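TRNA dimethylallyltransferase (Bacillus halodurans, PDB 3EXA) probably transfers a dimethylallyl group from dimethylallyl diphosphate to adenine 37 of tRNAs that read codons beginning with uridine, with magnesium as cofactor. Local coordinates at residues Leu197-Arg201 / Asp202-Asp206; Arg230-Asp234 / Cys235-Gln239. One frame throughout, in Å; residues are numbered along the deposited sequence.

Contact 1 (Leu197-Arg201 / Asp202-Asp206); sequences LTMER and DVLYD
Arg201 and Tyr205, one turn apart on the first turn of a helix, lay their side chains against each other. With CG opposite the backbone N (chi1 -170°) and further bends at chi2 and chi3, the arginine chain doubles back toward the phenol: its CD lies 3.5 Å from Tyr205 CZ, and NH1 reaches Tyr205 OH at 3.3 Å in a weak, bent hydrogen bond. Guanidinium and ring are inclined by 57°, so this is no flat stack. Tyrosine suits the place by offering carbon surface to the arginine's methylenes and a hydroxyl to its NH1; a leucine here would probably leave NH1 without that acceptor and the arginine chain freer to swing.

Here strand 191-198 of the parallel sheet hands over to helix 201-218, with Glu200 as N-cap residue. Its carbonyl O accepts Leu204 N at 3.0 Å in a nearly straight bond, and Arg201 O takes Tyr205 N at 3.1 Å while lying over one face of the Tyr205 ring.

Toward the interior, buried Met199, present as selenomethionine, crosses the partly exposed Val203 at about a right angle, its SE 3.8 Å from Val203 CG1; the long, flexible chain can bridge from the loop to the helix. Val203 holds CG1 opposite its backbone N (chi1 170°), which presents that methyl to the selenium. Met199 CB faces Leu204 CB at 4.3 Å.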
loop_
_atom_site.group_PDB
_atom_site.type_symbol
_atom_site.label_atom_id
_atom_site.label_comp_id
_atom_site.label_asym_id
_atom_site.label_seq_id
_atom_site.Cartn_x
_atom_site.Cartn_y
_atom_site.Cartn_z
ATOM N N LEU A 197 32.296 20.208 -7.679
ATOM C CA LEU A 197 33.434 20.372 -8.577
ATOM C C LEU A 197 32.915 20.480 -10.012
ATOM O O LEU A 197 32.173 19.612 -10.475
ATOM C CB LEU A 197 34.383 19.177 -8.446
ATOM C CG LEU A 197 34.813 18.872 -7.000
ATOM C CD1 LEU A 197 35.883 17.788 -7.000
ATOM C CD2 LEU A 197 35.337 20.140 -6.339
ATOM N N THR A 198 33.293 21.561 -10.696
ATOM C CA THR A 198 32.873 21.820 -12.069
ATOM C C THR A 198 34.100 21.998 -12.905
ATOM O O THR A 198 35.225 21.907 -12.415
ATOM C CB THR A 198 32.126 23.151 -12.248
ATOM O OG1 THR A 198 31.542 23.552 -11.010
ATOM C CG2 THR A 198 31.053 23.017 -13.317
HETATM N N MSE A 199 33.862 22.336 -14.166
HETATM C CA MSE A 199 34.939 22.530 -15.115
HETATM C C MSE A 199 34.355 23.093 -16.402
HETATM O O MSE A 199 33.174 22.902 -16.688
HETATM C CB MSE A 199 35.590 21.175 -15.375
HETATM C CG MSE A 199 37.027 21.202 -15.842
HETATM SE SE MSE A 199 37.700 19.369 -15.993
HETATM C CE MSE A 199 38.274 19.081 -14.179
ATOM N N GLU A 200 35.185 23.792 -17.167
ATOM C CA GLU A 200 34.768 24.376 -18.439
ATOM C C GLU A 200 34.195 23.295 -19.360
ATOM O O GLU A 200 34.712 22.177 -19.415
ATOM C CB GLU A 200 35.963 25.073 -19.103
ATOM C CG GLU A 200 36.123 26.536 -18.697
ATOM C CD GLU A 200 37.523 27.097 -18.955
ATOM O OE1 GLU A 200 38.105 26.825 -20.033
ATOM O OE2 GLU A 200 38.035 27.826 -18.076
ATOM N N ARG A 201 33.123 23.645 -20.071
ATOM C CA ARG A 201 32.407 22.751 -20.996
ATOM C C ARG A 201 33.278 21.838 -21.852
ATOM O O ARG A 201 33.297 20.618 -21.670
ATOM C CB ARG A 201 31.511 23.587 -21.929
ATOM C CG ARG A 201 30.520 22.791 -22.789
ATOM C CD ARG A 201 29.558 21.954 -21.933
ATOM N NE ARG A 201 28.762 22.754 -20.995
ATOM C CZ ARG A 201 27.986 22.248 -20.034
ATOM N NH1 ARG A 201 27.885 20.935 -19.861
ATOM N NH2 ARG A 201 27.310 23.058 -19.232
ATOM N N ASP A 202 33.978 22.449 -22.802
ATOM C CA ASP A 202 34.835 21.732 -23.736
ATOM C C ASP A 202 35.891 20.845 -23.093
ATOM O O ASP A 202 36.165 19.748 -23.581
ATOM C CB ASP A 202 35.509 22.729 -24.675
ATOM C CG ASP A 202 34.512 23.504 -25.505
ATOM O OD1 ASP A 202 34.945 24.381 -26.281
ATOM O OD2 ASP A 202 33.296 23.235 -25.382
ATOM N N VAL A 203 36.492 21.328 -22.010
ATOM C CA VAL A 203 37.523 20.583 -21.301
ATOM C C VAL A 203 36.931 19.314 -20.706
ATOM O O VAL A 203 37.454 18.227 -20.917
ATOM C CB VAL A 203 38.156 21.456 -20.178
ATOM C CG1 VAL A 203 39.038 20.617 -19.282
ATOM C CG2 VAL A 203 38.992 22.571 -20.800
ATOM N N LEU A 204 35.828 19.466 -19.978
ATOM C CA LEU A 204 35.143 18.350 -19.348
ATOM C C LEU A 204 34.744 17.268 -20.353
ATOM O O LEU A 204 34.890 16.069 -20.080
ATOM C CB LEU A 204 33.893 18.851 -18.624
ATOM C CG LEU A 204 33.085 17.723 -17.973
ATOM C CD1 LEU A 204 33.844 17.225 -16.764
ATOM C CD2 LEU A 204 31.693 18.201 -17.570
ATOM N N TYR A 205 34.231 17.683 -21.511
ATOM C CA TYR A 205 33.804 16.739 -22.546
ATOM C C TYR A 205 34.973 15.924 -23.085
ATOM O O TYR A 205 34.879 14.699 -23.212
ATOM C CB TYR A 205 33.096 17.469 -23.707
ATOM C CG TYR A 205 31.662 17.889 -23.416
ATOM C CD1 TYR A 205 31.038 17.515 -22.224
ATOM C CD2 TYR A 205 30.930 18.652 -24.329
ATOM C CE1 TYR A 205 29.727 17.889 -21.940
ATOM C CE2 TYR A 205 29.603 19.033 -24.055
ATOM C CZ TYR A 205 29.014 18.645 -22.850
ATOM O OH TYR A 205 27.716 19.004 -22.530
ATOM N N ASP A 206 36.074 16.593 -23.403
ATOM C CA ASP A 206 37.239 15.879 -23.924
ATOM C C ASP A 206 37.731 14.862 -22.917
ATOM O O ASP A 206 38.101 13.747 -23.285
ATOM C CB ASP A 206 38.376 16.847 -24.252
ATOM C CG ASP A 206 38.077 17.703 -25.459
ATOM O OD1 ASP A 206 38.941 18.523 -25.826
ATOM O OD2 ASP A 206 36.983 17.559 -26.044
#

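Contact 2 (Arg230-Asp234 / Cys235-Gln239); sequences RGIRD and CQSVQ
Ile232 and Val238 meet methyl to methyl: Ile232 CG2 lies 3.3 Å from Val238 CG2, closer than carbons usually pack. The branched residues suit this inner side because each carries a methyl close to its backbone. Ile232 directs CG2 opposite its own N, with CG1 opposite the carbonyl carbon (chi1 -63°), leaving CG2 as the branch that meets the valine. The same methyl touches Ser237 OG at 4.0 Å and Cys235 SG at 4.2 Å, the small thiol fitting beside it, so one carbon gathers three residues of 235-239. Ser237 is buried, but its hydroxyl is satisfied by Pro68 O, which lets a small polar residue sit beside apolar methyls.

The outer side is much looser. At the bend, made with positive phi (57°), Asp234 points away from 235-239 overall, though its CB stays against Cys235 N; its OD2 forms a long salt bridge with Arg233 NH2 at 3.6 Å, but the stronger partner of this arginine is Asp251, at NH1. Gln239 merely brings its amide alongside the Asp234 backbone, CD being 4.0 Å from Asp234 C. Such charged and amide groups fit this exposed side.

The turn opens with a Schellman motif, in which Gly231, at positive phi, ends helix 220-229. Gln236 points away from the turn, and its OE1 accepts hydrogen bonds from Phe72 N and from His125 of the second subunit. The loop thus spans from helix 220-229 to helix 244-251, where Tyr247 OH bonds Ile232 O and Asp251 holds Arg233, while Ser237 and Arg230 meet the loop at Pro68.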
loop_
_atom_site.group_PDB
_atom_site.type_symbol
_atom_site.label_atom_id
_atom_site.label_comp_id
_atom_site.label_asym_id
_atom_site.label_seq_id
_atom_site.Cartn_x
_atom_site.Cartn_y
_atom_site.Cartn_z
ATOM N N ARG A 230 27.499 -14.695 -19.163
ATOM C CA ARG A 230 26.954 -15.403 -18.018
ATOM C C ARG A 230 25.442 -15.306 -18.007
ATOM O O ARG A 230 24.784 -15.877 -17.139
ATOM C CB ARG A 230 27.544 -14.886 -16.700
ATOM C CG ARG A 230 27.347 -13.415 -16.438
ATOM C CD ARG A 230 27.747 -13.051 -15.010
ATOM N NE ARG A 230 26.842 -13.620 -14.008
ATOM C CZ ARG A 230 26.879 -13.312 -12.714
ATOM N NH1 ARG A 230 27.776 -12.442 -12.272
ATOM N NH2 ARG A 230 26.021 -13.862 -11.867
ATOM N N GLY A 231 24.888 -14.588 -18.980
ATOM C CA GLY A 231 23.444 -14.463 -19.067
ATOM C C GLY A 231 22.779 -13.296 -18.356
ATOM O O GLY A 231 21.570 -13.326 -18.153
ATOM N N ILE A 232 23.544 -12.270 -17.977
ATOM C CA ILE A 232 22.977 -11.097 -17.293
ATOM C C ILE A 232 22.250 -10.198 -18.313
ATOM O O ILE A 232 22.841 -9.764 -19.304
ATOM C CB ILE A 232 24.089 -10.252 -16.597
ATOM C CG1 ILE A 232 24.791 -11.066 -15.500
ATOM C CG2 ILE A 232 23.493 -9.010 -15.989
ATOM C CD1 ILE A 232 23.876 -11.553 -14.393
ATOM N N ARG A 233 20.972 -9.909 -18.081
ATOM C CA ARG A 233 20.243 -9.062 -19.019
ATOM C C ARG A 233 19.060 -8.395 -18.361
ATOM O O ARG A 233 18.458 -8.945 -17.440
ATOM C CB ARG A 233 19.774 -9.888 -20.229
ATOM C CG ARG A 233 19.076 -9.083 -21.339
ATOM C CD ARG A 233 18.577 -10.006 -22.462
ATOM N NE ARG A 233 19.171 -9.667 -23.750
ATOM C CZ ARG A 233 18.950 -8.521 -24.384
ATOM N NH1 ARG A 233 19.532 -8.278 -25.545
ATOM N NH2 ARG A 233 18.125 -7.624 -23.861
ATOM N N ASP A 234 18.740 -7.190 -18.824
ATOM C CA ASP A 234 17.602 -6.444 -18.292
ATOM C C ASP A 234 17.687 -6.213 -16.776
ATOM O O ASP A 234 16.667 -6.157 -16.074
ATOM C CB ASP A 234 16.329 -7.192 -18.665
ATOM C CG ASP A 234 16.169 -7.309 -20.160
ATOM O OD1 ASP A 234 15.610 -8.313 -20.657
ATOM O OD2 ASP A 234 16.613 -6.366 -20.843
ATOM N N CYS A 235 18.913 -6.076 -16.282
ATOM C CA CYS A 235 19.143 -5.838 -14.866
ATOM C C CYS A 235 19.617 -4.416 -14.687
ATOM O O CYS A 235 20.055 -3.765 -15.637
ATOM C CB CYS A 235 20.210 -6.781 -14.311
ATOM S SG CYS A 235 19.717 -8.513 -14.126
ATOM N N GLN A 236 19.546 -3.935 -13.458
ATOM C CA GLN A 236 19.987 -2.582 -13.179
ATOM C C GLN A 236 21.427 -2.389 -13.660
ATOM O O GLN A 236 21.718 -1.490 -14.457
ATOM C CB GLN A 236 19.894 -2.314 -11.681
ATOM C CG GLN A 236 20.183 -0.890 -11.301
ATOM C CD GLN A 236 20.233 -0.725 -9.815
ATOM O OE1 GLN A 236 19.353 -1.203 -9.099
ATOM N NE2 GLN A 236 21.264 -0.048 -9.331
ATOM N N SER A 237 22.314 -3.256 -13.180
ATOM C CA SER A 237 23.737 -3.220 -13.521
ATOM C C SER A 237 24.042 -3.035 -15.006
ATOM O O SER A 237 24.836 -2.178 -15.390
ATOM C CB SER A 237 24.404 -4.520 -13.079
ATOM O OG SER A 237 23.967 -5.595 -13.909
ATOM N N VAL A 238 23.414 -3.870 -15.822
ATOM C CA VAL A 238 23.622 -3.881 -17.256
ATOM C C VAL A 238 22.877 -2.806 -18.026
ATOM O O VAL A 238 23.155 -2.563 -19.197
ATOM C CB VAL A 238 23.259 -5.274 -17.800
ATOM C CG1 VAL A 238 22.909 -5.209 -19.265
ATOM C CG2 VAL A 238 24.418 -6.212 -17.576
ATOM N N GLN A 239 21.932 -2.157 -17.369
ATOM C CA GLN A 239 21.173 -1.106 -18.027
ATOM C C GLN A 239 21.907 0.212 -17.862
ATOM O O GLN A 239 21.482 1.246 -18.377
ATOM C CB GLN A 239 19.765 -1.014 -17.426
ATOM C CG GLN A 239 18.864 -2.183 -17.805
ATOM C CD GLN A 239 17.575 -2.252 -16.990
ATOM O OE1 GLN A 239 17.595 -2.130 -15.766
ATOM N NE2 GLN A 239 16.454 -2.473 -17.667
#

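Contact 1 precedes contact 2 along the chain, and the two do not touch: their centres are 31 Å apart and their nearest atoms about 19 Å. Helices 201-218 and 220-229 form the path between them, the first starting in contact 1 and the second ending at contact 2. Contact 1 lies beside the probable P-loop, where the side chain of Leu204 comes within about 4 Å of that of Val14, a likely substrate-binding residue. Contact 2 ends on Gln239, the first residue of 239-244, a region thought to meet the tRNA, and the side chain of Gln236 is about 9 Å from that of Thr101, another probable tRNA-contacting residue.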